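Local coordinates for OxyA protein (Actinoplanes teichomyceticus, PDB 5HH3) that binds heme as a cytochrome P450 and probably catalyses a phenolic coupling step that cyclises the peptide precursor of a glycopeptide antibiotic, at residues 22-26 and 252-256; 62-66 and 297-301; 125-129 and 149-154. All blocks are in the same frame, centred on the assembly; numbering follows the deposited sequence.

Contact 1 of 3, residues 22-26 and 252-256; sequences RDRFD and WLMAD. With GOL (glycerol), chain M.
The F25 ring lies between W252 and L253. W252 covers one of its faces and the CD1 methyl of L253 covers the opposite one. The two rings are tilted by 40°, with the centroid of the F25 ring 4.4 Å from that of the W252 six-membered ring, so the pair is neither a stack nor edge-to-face. F25 CZ touches W252 CD2 at 3.5 Å, over the indole face but toward its rim. On the other side L253 CD1 makes a CH-pi contact, 4.2 Å from the F25 ring centroid and close to the ring normal.

At the edge of the R24 guanidinium, near its plane, lie D256, a water and a glycerol. NH2 forms a salt bridge with D256 OD1 at 3.0 Å, meeting that oxygen from above the carboxylate plane. The chain of R24 bends at chi3 (71°), which turns the guanidinium toward the helix. The water accepts from both R24 NH2 and W252 NE1, and sits at the indole edge. The glycerol, probably from the crystallisation liquor, accepts from R24 NH1 through O3 and gives a hydrogen bond from O3 to D256 OD2.

A type II' beta turn from D23 to D26 presents R24 and F25. Within this segment R22 NH2 bonds F25 O at 2.9 Å, nearly straight (171°), from above the carbonyl plane.

The turn joins strands 22-23 and 26-27 and packs on the C-terminal end of helix 225-256. Helix 274-282 adds L282 against both F25 and L253, and R22 forms a salt bridge with E286.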
ATOM      1  N   ARG B  22       8.980 -17.171   2.859  1.00 35.60           N
ATOM      2  CA  ARG B  22       9.605 -18.463   2.573  1.00 36.39           C
ATOM      3  C   ARG B  22       9.948 -19.174   3.869  1.00 36.59           C
ATOM      4  O   ARG B  22      10.299 -18.534   4.855  1.00 37.48           O
ATOM      5  CB  ARG B  22      10.889 -18.297   1.746  1.00 36.03           C
ATOM      6  CG  ARG B  22      10.746 -17.458   0.487  1.00 36.89           C
ATOM      7  CD  ARG B  22      10.054 -18.205  -0.635  1.00 35.23           C
ATOM      8  NE  ARG B  22      10.901 -19.198  -1.290  1.00 35.08           N
ATOM      9  CZ  ARG B  22      11.625 -19.023  -2.398  1.00 33.72           C
ATOM     10  NH1 ARG B  22      11.686 -17.851  -3.032  1.00 33.49           N
ATOM     11  NH2 ARG B  22      12.310 -20.053  -2.879  1.00 34.51           N
ATOM     12  N   ASP B  23       9.839 -20.495   3.852  1.00 36.35           N
ATOM     13  CA  ASP B  23      10.334 -21.334   4.939  1.00 39.34           C
ATOM     14  C   ASP B  23      11.644 -21.918   4.432  1.00 38.15           C
ATOM     15  O   ASP B  23      11.653 -22.927   3.702  1.00 36.26           O
ATOM     16  CB  ASP B  23       9.334 -22.429   5.285  1.00 41.60           C
ATOM     17  CG  ASP B  23       9.826 -23.339   6.403  1.00 45.87           C
ATOM     18  OD1 ASP B  23      10.877 -23.060   7.035  1.00 48.13           O
ATOM     19  OD2 ASP B  23       9.156 -24.349   6.658  1.00 50.58           O
ATOM     20  N   ARG B  24      12.742 -21.252   4.789  1.00 38.35           N
ATOM     21  CA  ARG B  24      14.039 -21.515   4.172  1.00 38.48           C
ATOM     22  C   ARG B  24      13.903 -21.339   2.641  1.00 36.17           C
ATOM     23  O   ARG B  24      13.667 -20.226   2.208  1.00 35.23           O
ATOM     24  CB  ARG B  24      14.603 -22.868   4.650  1.00 41.35           C
ATOM     25  CG  ARG B  24      14.687 -22.952   6.174  1.00 44.80           C
ATOM     26  CD  ARG B  24      15.328 -24.231   6.713  1.00 48.14           C
ATOM     27  NE  ARG B  24      16.771 -24.248   6.434  1.00 50.47           N
ATOM     28  CZ  ARG B  24      17.385 -24.965   5.484  1.00 51.81           C
ATOM     29  NH1 ARG B  24      16.702 -25.790   4.687  1.00 51.97           N
ATOM     30  NH2 ARG B  24      18.713 -24.872   5.339  1.00 52.13           N
ATOM     31  N   PHE B  25      13.997 -22.397   1.839  1.00 35.42           N
ATOM     32  CA  PHE B  25      13.826 -22.306   0.385  1.00 34.50           C
ATOM     33  C   PHE B  25      12.415 -22.610  -0.104  1.00 34.00           C
ATOM     34  O   PHE B  25      12.130 -22.437  -1.294  1.00 32.65           O
ATOM     35  CB  PHE B  25      14.799 -23.265  -0.326  1.00 35.25           C
ATOM     36  CG  PHE B  25      16.227 -23.016   0.017  1.00 35.60           C
ATOM     37  CD1 PHE B  25      16.894 -21.938  -0.537  1.00 35.17           C
ATOM     38  CD2 PHE B  25      16.887 -23.815   0.922  1.00 37.28           C
ATOM     39  CE1 PHE B  25      18.212 -21.684  -0.217  1.00 35.96           C
ATOM     40  CE2 PHE B  25      18.212 -23.561   1.252  1.00 38.35           C
ATOM     41  CZ  PHE B  25      18.869 -22.493   0.687  1.00 37.19           C
ATOM     42  N   ASP B  26      11.548 -23.069   0.794  1.00 34.21           N
ATOM     43  CA  ASP B  26      10.234 -23.539   0.412  1.00 34.60           C
ATOM     44  C   ASP B  26       9.145 -22.477   0.469  1.00 33.44           C
ATOM     45  O   ASP B  26       9.225 -21.560   1.283  1.00 33.00           O
ATOM     46  CB  ASP B  26       9.822 -24.679   1.300  1.00 36.51           C
ATOM     47  CG  ASP B  26      10.785 -25.835   1.243  1.00 39.53           C
ATOM     48  OD1 ASP B  26      11.591 -25.927   0.287  1.00 42.49           O
ATOM     49  OD2 ASP B  26      10.706 -26.645   2.163  1.00 40.58           O
ATOM     50  N   TRP B 252      23.971 -19.621  -0.224  1.00 34.91           N
ATOM     51  CA  TRP B 252      23.323 -20.374   0.853  1.00 36.42           C
ATOM     52  C   TRP B 252      23.009 -21.797   0.388  1.00 36.36           C
ATOM     53  O   TRP B 252      23.315 -22.752   1.094  1.00 37.15           O
ATOM     54  CB  TRP B 252      22.062 -19.649   1.335  1.00 36.33           C
ATOM     55  CG  TRP B 252      21.318 -20.290   2.483  1.00 37.53           C
ATOM     56  CD1 TRP B 252      21.785 -21.232   3.353  1.00 39.50           C
ATOM     57  CD2 TRP B 252      19.984 -19.985   2.912  1.00 38.15           C
ATOM     58  NE1 TRP B 252      20.823 -21.552   4.273  1.00 40.02           N
ATOM     59  CE2 TRP B 252      19.711 -20.797   4.036  1.00 39.47           C
ATOM     60  CE3 TRP B 252      18.990 -19.107   2.453  1.00 37.86           C
ATOM     61  CZ2 TRP B 252      18.487 -20.766   4.705  1.00 40.30           C
ATOM     62  CZ3 TRP B 252      17.771 -19.075   3.115  1.00 38.24           C
ATOM     63  CH2 TRP B 252      17.529 -19.899   4.233  1.00 38.65           C
ATOM     64  N   LEU B 253      22.422 -21.928  -0.804  1.00 35.12           N
ATOM     65  CA  LEU B 253      22.134 -23.236  -1.390  1.00 35.97           C
ATOM     66  C   LEU B 253      23.406 -24.070  -1.584  1.00 38.00           C
ATOM     67  O   LEU B 253      23.386 -25.293  -1.360  1.00 37.33           O
ATOM     68  CB  LEU B 253      21.365 -23.102  -2.716  1.00 34.83           C
ATOM     69  CG  LEU B 253      20.825 -24.395  -3.346  1.00 35.40           C
ATOM     70  CD1 LEU B 253      19.756 -25.025  -2.485  1.00 36.09           C
ATOM     71  CD2 LEU B 253      20.273 -24.149  -4.732  1.00 34.51           C
ATOM     72  N   MET B 254      24.506 -23.420  -1.977  1.00 38.06           N
ATOM     73  CA  MET B 254      25.795 -24.112  -2.113  1.00 40.90           C
ATOM     74  C   MET B 254      26.363 -24.623  -0.786  1.00 41.37           C
ATOM     75  O   MET B 254      26.816 -25.760  -0.720  1.00 41.00           O
ATOM     76  CB  MET B 254      26.829 -23.230  -2.793  1.00 42.57           C
ATOM     77  CG  MET B 254      26.461 -22.890  -4.236  1.00 43.10           C
ATOM     78  SD  MET B 254      27.568 -21.650  -4.927  1.00 46.58           S
ATOM     79  CE  MET B 254      29.121 -22.544  -4.689  1.00 44.87           C
ATOM     80  N   ALA B 255      26.332 -23.791   0.252  1.00 41.34           N
ATOM     81  CA  ALA B 255      26.695 -24.228   1.601  1.00 43.93           C
ATOM     82  C   ALA B 255      25.724 -25.322   2.146  1.00 45.41           C
ATOM     83  O   ALA B 255      26.145 -26.266   2.809  1.00 47.14           O
ATOM     84  CB  ALA B 255      26.768 -23.030   2.547  1.00 43.46           C
ATOM     85  N   ASP B 256      24.441 -25.210   1.828  1.00 45.00           N
ATOM     86  CA  ASP B 256      23.443 -26.172   2.265  1.00 46.75           C
ATOM     87  C   ASP B 256      23.542 -27.528   1.550  1.00 47.87           C
ATOM     88  O   ASP B 256      23.288 -28.558   2.165  1.00 48.84           O
ATOM     89  CB  ASP B 256      22.035 -25.594   2.079  1.00 46.81           C
ATOM     90  CG  ASP B 256      20.974 -26.417   2.787  1.00 48.86           C
ATOM     91  OD1 ASP B 256      20.919 -26.397   4.025  1.00 50.79           O
ATOM     92  OD2 ASP B 256      20.206 -27.107   2.102  1.00 50.75           O
TER
HETATM   93  C1  GOL M 407      18.043 -29.018  -1.200  1.00 71.78           C
HETATM   94  O1  GOL M 407      19.282 -29.403  -1.795  1.00 69.16           O
HETATM   95  C2  GOL M 407      18.280 -28.256   0.092  1.00 72.35           C
HETATM   96  O2  GOL M 407      19.180 -27.185  -0.193  1.00 73.08           O
HETATM   97  C3  GOL M 407      16.980 -27.679   0.654  1.00 73.38           C
HETATM   98  O3  GOL M 407      17.020 -27.578   2.084  1.00 74.50           O
HETATM   99  O   HOH W   1      20.606 -23.350   6.508  1.00 50.71           O

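Contact 2 of 3, residues 62-66 and 297-301; sequences EIRQV and VRIGD
I299 reaches from strand 297-299 to helix 60-68 and touches three of its side chains. From CB the side chain divides. The CG2 branch runs alongside E62 in the opposite direction, 3.7 Å from E62 CG and nearly as close to E62 CB. The CG1 branch starts beside the backbone N, with chi1 at -66°, and passes the amide of Q65: CG1 is 3.8 Å from Q65 NE2 and 3.9 Å from Q65 CD. From there CD1 continues in an extended line (chi2 -176°) to V66. Its contact with V66 CG2, at 3.5 Å, is tighter than usual for two carbons, and the V66 side chain stands roughly perpendicular to it.

Strand 297-299 pairs with strand 302-304 in a small antiparallel hairpin, and G300 lies in the connection between them. Positive phi (57°) suits the glycine there. The hairpin sets I299 against a helix of the cytochrome P450 fold. The axes of the helix segment 62-66 and the strand 297-299 come within 10.2 Å and run nearly antiparallel. I304 of the second strand also packs on I299.

Q65 is exposed and extends from the helix toward the strand, and its amide end reaches I299. E62 CG also approaches the backbone N of G300. V66 is buried, touching V310 and C312 of strand 309-312, and its side chain is about 5 Å from that of the heme-binding R291.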
ATOM      1  N   GLU B  62      -1.848 -21.142 -16.703  1.00 30.50           N
ATOM      2  CA  GLU B  62      -2.735 -20.017 -16.474  1.00 30.83           C
ATOM      3  C   GLU B  62      -1.920 -18.720 -16.294  1.00 28.66           C
ATOM      4  O   GLU B  62      -2.329 -17.652 -16.735  1.00 26.41           O
ATOM      5  CB  GLU B  62      -3.642 -20.275 -15.265  1.00 31.53           C
ATOM      6  CG  GLU B  62      -4.706 -21.365 -15.512  1.00 33.70           C
ATOM      7  CD  GLU B  62      -4.175 -22.792 -15.455  1.00 35.44           C
ATOM      8  OE1 GLU B  62      -3.011 -23.032 -15.055  1.00 34.83           O
ATOM      9  OE2 GLU B  62      -4.938 -23.697 -15.814  1.00 38.59           O
ATOM     10  N   ILE B  63      -0.769 -18.823 -15.642  1.00 27.46           N
ATOM     11  CA  ILE B  63       0.129 -17.670 -15.509  1.00 26.93           C
ATOM     12  C   ILE B  63       0.650 -17.252 -16.902  1.00 27.53           C
ATOM     13  O   ILE B  63       0.693 -16.070 -17.208  1.00 26.56           O
ATOM     14  CB  ILE B  63       1.295 -17.940 -14.547  1.00 26.37           C
ATOM     15  CG1 ILE B  63       0.777 -17.958 -13.107  1.00 26.47           C
ATOM     16  CG2 ILE B  63       2.395 -16.887 -14.708  1.00 25.61           C
ATOM     17  CD1 ILE B  63       1.768 -18.551 -12.112  1.00 26.59           C
ATOM     18  N   ARG B  64       1.026 -18.212 -17.738  1.00 28.07           N
ATOM     19  CA  ARG B  64       1.451 -17.881 -19.112  1.00 31.68           C
ATOM     20  C   ARG B  64       0.311 -17.237 -19.923  1.00 31.75           C
ATOM     21  O   ARG B  64       0.537 -16.316 -20.702  1.00 30.38           O
ATOM     22  CB  ARG B  64       2.002 -19.108 -19.834  1.00 34.20           C
ATOM     23  CG  ARG B  64       3.336 -19.560 -19.256  1.00 35.67           C
ATOM     24  CD  ARG B  64       3.693 -20.961 -19.720  1.00 39.29           C
ATOM     25  NE  ARG B  64       3.779 -21.029 -21.167  1.00 43.27           N
ATOM     26  CZ  ARG B  64       4.894 -21.054 -21.909  1.00 48.64           C
ATOM     27  NH1 ARG B  64       6.122 -21.019 -21.370  1.00 50.23           N
ATOM     28  NH2 ARG B  64       4.776 -21.128 -23.240  1.00 50.73           N
ATOM     29  N   GLN B  65      -0.909 -17.709 -19.704  1.00 31.63           N
ATOM     30  CA  GLN B  65      -2.071 -17.089 -20.321  1.00 33.63           C
ATOM     31  C   GLN B  65      -2.264 -15.636 -19.865  1.00 31.31           C
ATOM     32  O   GLN B  65      -2.469 -14.745 -20.691  1.00 29.88           O
ATOM     33  CB  GLN B  65      -3.322 -17.896 -19.998  1.00 36.67           C
ATOM     34  CG  GLN B  65      -4.534 -17.439 -20.755  1.00 42.16           C
ATOM     35  CD  GLN B  65      -5.750 -18.321 -20.509  1.00 46.32           C
ATOM     36  OE1 GLN B  65      -5.680 -19.361 -19.819  1.00 48.49           O
ATOM     37  NE2 GLN B  65      -6.872 -17.916 -21.083  1.00 48.16           N
ATOM     38  N   VAL B  66      -2.215 -15.407 -18.557  1.00 28.20           N
ATOM     39  CA  VAL B  66      -2.431 -14.072 -18.021  1.00 27.40           C
ATOM     40  C   VAL B  66      -1.374 -13.102 -18.563  1.00 28.00           C
ATOM     41  O   VAL B  66      -1.716 -11.990 -19.017  1.00 27.34           O
ATOM     42  CB  VAL B  66      -2.406 -14.078 -16.493  1.00 26.72           C
ATOM     43  CG1 VAL B  66      -2.277 -12.665 -15.920  1.00 27.19           C
ATOM     44  CG2 VAL B  66      -3.679 -14.742 -15.969  1.00 27.23           C
ATOM     45  N   VAL B 297     -12.266 -12.187 -18.859  1.00 35.40           N
ATOM     46  CA  VAL B 297     -11.553 -13.350 -19.365  1.00 37.29           C
ATOM     47  C   VAL B 297     -11.833 -14.573 -18.486  1.00 36.68           C
ATOM     48  O   VAL B 297     -11.794 -14.494 -17.249  1.00 32.71           O
ATOM     49  CB  VAL B 297     -10.038 -13.044 -19.506  1.00 39.49           C
ATOM     50  CG1 VAL B 297      -9.446 -12.584 -18.205  1.00 39.89           C
ATOM     51  CG2 VAL B 297      -9.253 -14.245 -20.040  1.00 40.90           C
ATOM     52  N   ARG B 298     -12.120 -15.687 -19.145  1.00 38.45           N
ATOM     53  CA  ARG B 298     -12.282 -16.983 -18.500  1.00 41.59           C
ATOM     54  C   ARG B 298     -10.919 -17.634 -18.339  1.00 42.42           C
ATOM     55  O   ARG B 298     -10.214 -17.822 -19.316  1.00 42.67           O
ATOM     56  CB  ARG B 298     -13.157 -17.906 -19.332  1.00 44.50           C
ATOM     57  CG  ARG B 298     -14.582 -17.440 -19.371  1.00 47.55           C
ATOM     58  CD  ARG B 298     -15.548 -18.553 -19.734  1.00 50.96           C
ATOM     59  NE  ARG B 298     -16.864 -18.144 -19.275  1.00 52.54           N
ATOM     60  CZ  ARG B 298     -17.293 -18.241 -18.020  1.00 53.10           C
ATOM     61  NH1 ARG B 298     -16.540 -18.784 -17.056  1.00 54.00           N
ATOM     62  NH2 ARG B 298     -18.500 -17.793 -17.726  1.00 54.83           N
ATOM     63  N   ILE B 299     -10.551 -17.937 -17.102  1.00 42.54           N
ATOM     64  CA  ILE B 299      -9.287 -18.605 -16.792  1.00 45.22           C
ATOM     65  C   ILE B 299      -9.528 -19.569 -15.650  1.00 47.51           C
ATOM     66  O   ILE B 299     -10.170 -19.223 -14.663  1.00 44.78           O
ATOM     67  CB  ILE B 299      -8.174 -17.633 -16.388  1.00 44.70           C
ATOM     68  CG1 ILE B 299      -7.828 -16.756 -17.589  1.00 45.88           C
ATOM     69  CG2 ILE B 299      -6.936 -18.399 -15.905  1.00 45.64           C
ATOM     70  CD1 ILE B 299      -6.678 -15.813 -17.387  1.00 46.77           C
ATOM     71  N   GLY B 300      -8.947 -20.757 -15.775  1.00 52.29           N
ATOM     72  CA  GLY B 300      -9.338 -21.885 -14.953  1.00 54.21           C
ATOM     73  C   GLY B 300     -10.828 -22.072 -15.181  1.00 54.37           C
ATOM     74  O   GLY B 300     -11.330 -22.037 -16.324  1.00 56.80           O
ATOM     75  N   ASP B 301     -11.530 -22.197 -14.070  1.00 51.35           N
ATOM     76  CA  ASP B 301     -12.957 -22.365 -14.053  1.00 48.27           C
ATOM     77  C   ASP B 301     -13.549 -21.111 -13.370  1.00 44.05           C
ATOM     78  O   ASP B 301     -14.413 -21.223 -12.492  1.00 43.22           O
ATOM     79  CB  ASP B 301     -13.241 -23.649 -13.267  1.00 51.05           C
ATOM     80  CG  ASP B 301     -14.707 -23.967 -13.171  1.00 53.42           C
ATOM     81  OD1 ASP B 301     -15.432 -23.746 -14.168  1.00 53.65           O
ATOM     82  OD2 ASP B 301     -15.122 -24.425 -12.079  1.00 55.89           O
TER

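Contact 3 of 3, residues 125-129 and 149-154; sequences VVQDS and SVATTA
V125 and T153 pack closely between two helices that run roughly antiparallel, at 141°. V125 CG2 touches T153 CG2 at 3.6 Å, and the side chains lie alongside one another, pointing opposite ways. The other branch, V125 CG1, lies 3.8 Å from T153 CB. T153 CG2 is anti to its own backbone N, which turns this methyl rather than the hydroxyl to V125. Next to them the fit is looser: V125 CG1 and V150 CG1 are 4.5 Å apart.

In contrast to this tight apolar packing, the end at S129 and S149 is polar and reached by water. S149 is partly exposed, while S129 is buried. Their OG atoms are 2.7 Å apart, a hydrogen-bonding distance. S129 OG is also 3.1 Å from V125 O, one turn back in its own helix. The one S129 proton may go to S149 OG or to V125 O. A chi1 of -65° sets S129 OG beside its backbone N, within range of both oxygens. V150 CG2 lies 3.5 Å from S129 OG. A water bridges the two helices here. It donates to S129 O and accepts a weak bond from S149 OG.

The contact joins helix 112-136 to helix 142-159 within the helical part of the P450 fold. R163 of helix 163-178 touches both V125 and T153. On other sides, V126 packs on helix 351-368 through T360, A361 and A364, while V150 meets L247 of the long helix 225-256.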
ATOM      1  N   VAL B 125      35.557  -9.632 -12.220  1.00 43.72           N
ATOM      2  CA  VAL B 125      34.831  -9.087 -11.070  1.00 42.04           C
ATOM      3  C   VAL B 125      34.626 -10.180 -10.022  1.00 41.78           C
ATOM      4  O   VAL B 125      34.831  -9.939  -8.834  1.00 41.21           O
ATOM      5  CB  VAL B 125      33.488  -8.454 -11.465  1.00 41.21           C
ATOM      6  CG1 VAL B 125      32.638  -8.153 -10.230  1.00 40.68           C
ATOM      7  CG2 VAL B 125      33.735  -7.181 -12.263  1.00 41.58           C
ATOM      8  N   VAL B 126      34.222 -11.368 -10.468  1.00 41.43           N
ATOM      9  CA  VAL B 126      34.040 -12.483  -9.561  1.00 42.37           C
ATOM     10  C   VAL B 126      35.363 -12.850  -8.842  1.00 42.21           C
ATOM     11  O   VAL B 126      35.377 -13.000  -7.621  1.00 41.62           O
ATOM     12  CB  VAL B 126      33.563 -13.749 -10.268  1.00 43.97           C
ATOM     13  CG1 VAL B 126      33.190 -14.770  -9.213  1.00 46.42           C
ATOM     14  CG2 VAL B 126      32.383 -13.476 -11.190  1.00 45.79           C
ATOM     15  N   GLN B 127      36.454 -12.985  -9.596  1.00 42.43           N
ATOM     16  CA  GLN B 127      37.756 -13.327  -8.992  1.00 44.30           C
ATOM     17  C   GLN B 127      38.211 -12.274  -7.979  1.00 44.68           C
ATOM     18  O   GLN B 127      38.700 -12.635  -6.917  1.00 44.98           O
ATOM     19  CB  GLN B 127      38.841 -13.556 -10.059  1.00 45.56           C
ATOM     20  CG  GLN B 127      38.597 -14.781 -10.932  1.00 45.75           C
ATOM     21  CD  GLN B 127      38.529 -16.077 -10.136  1.00 45.97           C
ATOM     22  OE1 GLN B 127      39.381 -16.343  -9.294  1.00 47.23           O
ATOM     23  NE2 GLN B 127      37.518 -16.882 -10.399  1.00 45.19           N
ATOM     24  N   ASP B 128      38.004 -10.992  -8.286  1.00 44.63           N
ATOM     25  CA  ASP B 128      38.352  -9.899  -7.351  1.00 45.73           C
ATOM     26  C   ASP B 128      37.513  -9.972  -6.067  1.00 43.79           C
ATOM     27  O   ASP B 128      38.042  -9.873  -4.967  1.00 44.50           O
ATOM     28  CB  ASP B 128      38.182  -8.511  -8.004  1.00 46.72           C
ATOM     29  CG  ASP B 128      39.208  -8.230  -9.101  1.00 49.23           C
ATOM     30  OD1 ASP B 128      40.356  -8.718  -9.012  1.00 51.77           O
ATOM     31  OD2 ASP B 128      38.862  -7.505 -10.062  1.00 50.10           O
ATOM     32  N   SER B 129      36.207 -10.172  -6.204  1.00 41.73           N
ATOM     33  CA  SER B 129      35.337 -10.307  -5.038  1.00 40.72           C
ATOM     34  C   SER B 129      35.765 -11.492  -4.153  1.00 40.70           C
ATOM     35  O   SER B 129      35.783 -11.379  -2.926  1.00 40.63           O
ATOM     36  CB  SER B 129      33.861 -10.440  -5.465  1.00 39.92           C
ATOM     37  OG  SER B 129      33.432  -9.234  -6.103  1.00 39.84           O
ATOM     38  N   SER B 149      28.935  -7.048  -3.648  1.00 35.23           N
ATOM     39  CA  SER B 149      30.234  -6.763  -4.259  1.00 36.31           C
ATOM     40  C   SER B 149      30.186  -7.085  -5.744  1.00 35.53           C
ATOM     41  O   SER B 149      30.529  -6.246  -6.574  1.00 35.51           O
ATOM     42  CB  SER B 149      31.344  -7.586  -3.586  1.00 37.28           C
ATOM     43  OG  SER B 149      32.565  -7.421  -4.259  1.00 38.57           O
ATOM     44  N   VAL B 150      29.739  -8.291  -6.073  1.00 34.57           N
ATOM     45  CA  VAL B 150      29.611  -8.698  -7.477  1.00 34.94           C
ATOM     46  C   VAL B 150      28.508  -7.918  -8.206  1.00 34.11           C
ATOM     47  O   VAL B 150      28.749  -7.416  -9.292  1.00 34.40           O
ATOM     48  CB  VAL B 150      29.382 -10.216  -7.615  1.00 34.64           C
ATOM     49  CG1 VAL B 150      29.091 -10.589  -9.066  1.00 34.47           C
ATOM     50  CG2 VAL B 150      30.613 -10.961  -7.106  1.00 35.29           C
ATOM     51  N   ALA B 151      27.333  -7.787  -7.598  1.00 33.54           N
ATOM     52  CA  ALA B 151      26.200  -7.109  -8.276  1.00 33.40           C
ATOM     53  C   ALA B 151      26.480  -5.642  -8.639  1.00 34.52           C
ATOM     54  O   ALA B 151      26.231  -5.230  -9.767  1.00 33.81           O
ATOM     55  CB  ALA B 151      24.919  -7.215  -7.462  1.00 32.33           C
ATOM     56  N   THR B 152      27.008  -4.880  -7.690  1.00 35.33           N
ATOM     57  CA  THR B 152      27.284  -3.464  -7.907  1.00 36.85           C
ATOM     58  C   THR B 152      28.328  -3.240  -8.998  1.00 37.11           C
ATOM     59  O   THR B 152      28.131  -2.418  -9.884  1.00 35.99           O
ATOM     60  CB  THR B 152      27.775  -2.776  -6.629  1.00 38.40           C
ATOM     61  OG1 THR B 152      26.815  -2.959  -5.601  1.00 38.68           O
ATOM     62  CG2 THR B 152      27.967  -1.284  -6.848  1.00 40.43           C
ATOM     63  N   THR B 153      29.437  -3.968  -8.901  1.00 37.53           N
ATOM     64  CA  THR B 153      30.542  -3.821  -9.837  1.00 38.30           C
ATOM     65  C   THR B 153      30.146  -4.274 -11.240  1.00 37.34           C
ATOM     66  O   THR B 153      30.361  -3.539 -12.184  1.00 37.35           O
ATOM     67  CB  THR B 153      31.797  -4.563  -9.345  1.00 38.78           C
ATOM     68  OG1 THR B 153      32.112  -4.106  -8.039  1.00 39.37           O
ATOM     69  CG2 THR B 153      32.983  -4.282 -10.233  1.00 39.92           C
ATOM     70  N   ALA B 154      29.533  -5.449 -11.359  1.00 36.50           N
ATOM     71  CA  ALA B 154      29.100  -5.966 -12.666  1.00 36.77           C
ATOM     72  C   ALA B 154      28.073  -5.042 -13.345  1.00 37.00           C
ATOM     73  O   ALA B 154      28.176  -4.794 -14.548  1.00 37.17           O
ATOM     74  CB  ALA B 154      28.534  -7.376 -12.536  1.00 35.75           C
TER
HETATM   75  O   HOH W   2      34.358  -9.178  -1.912  1.00 43.16           O

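In the fold
From the N terminus, the chain first makes the turn at 22-26, which meets the helix end 252-256 in contact 1. Helix segment 62-66 follows and finds its partner only at 297-301, so contacts 1 and 2 cross along the chain. Contact 3 closes a short loop, from 125-129 to 149-154, and lies within both longer ones. Contact 1 ties the N-terminal hairpin to the end of helix 225-256. Contact 2 ties helix 60-68 to a hairpin late in the chain. Contact 3 joins two successive helices. Contacts 2 and 3 lie on opposite sides of the chain's centre, their centres about 40 Å apart.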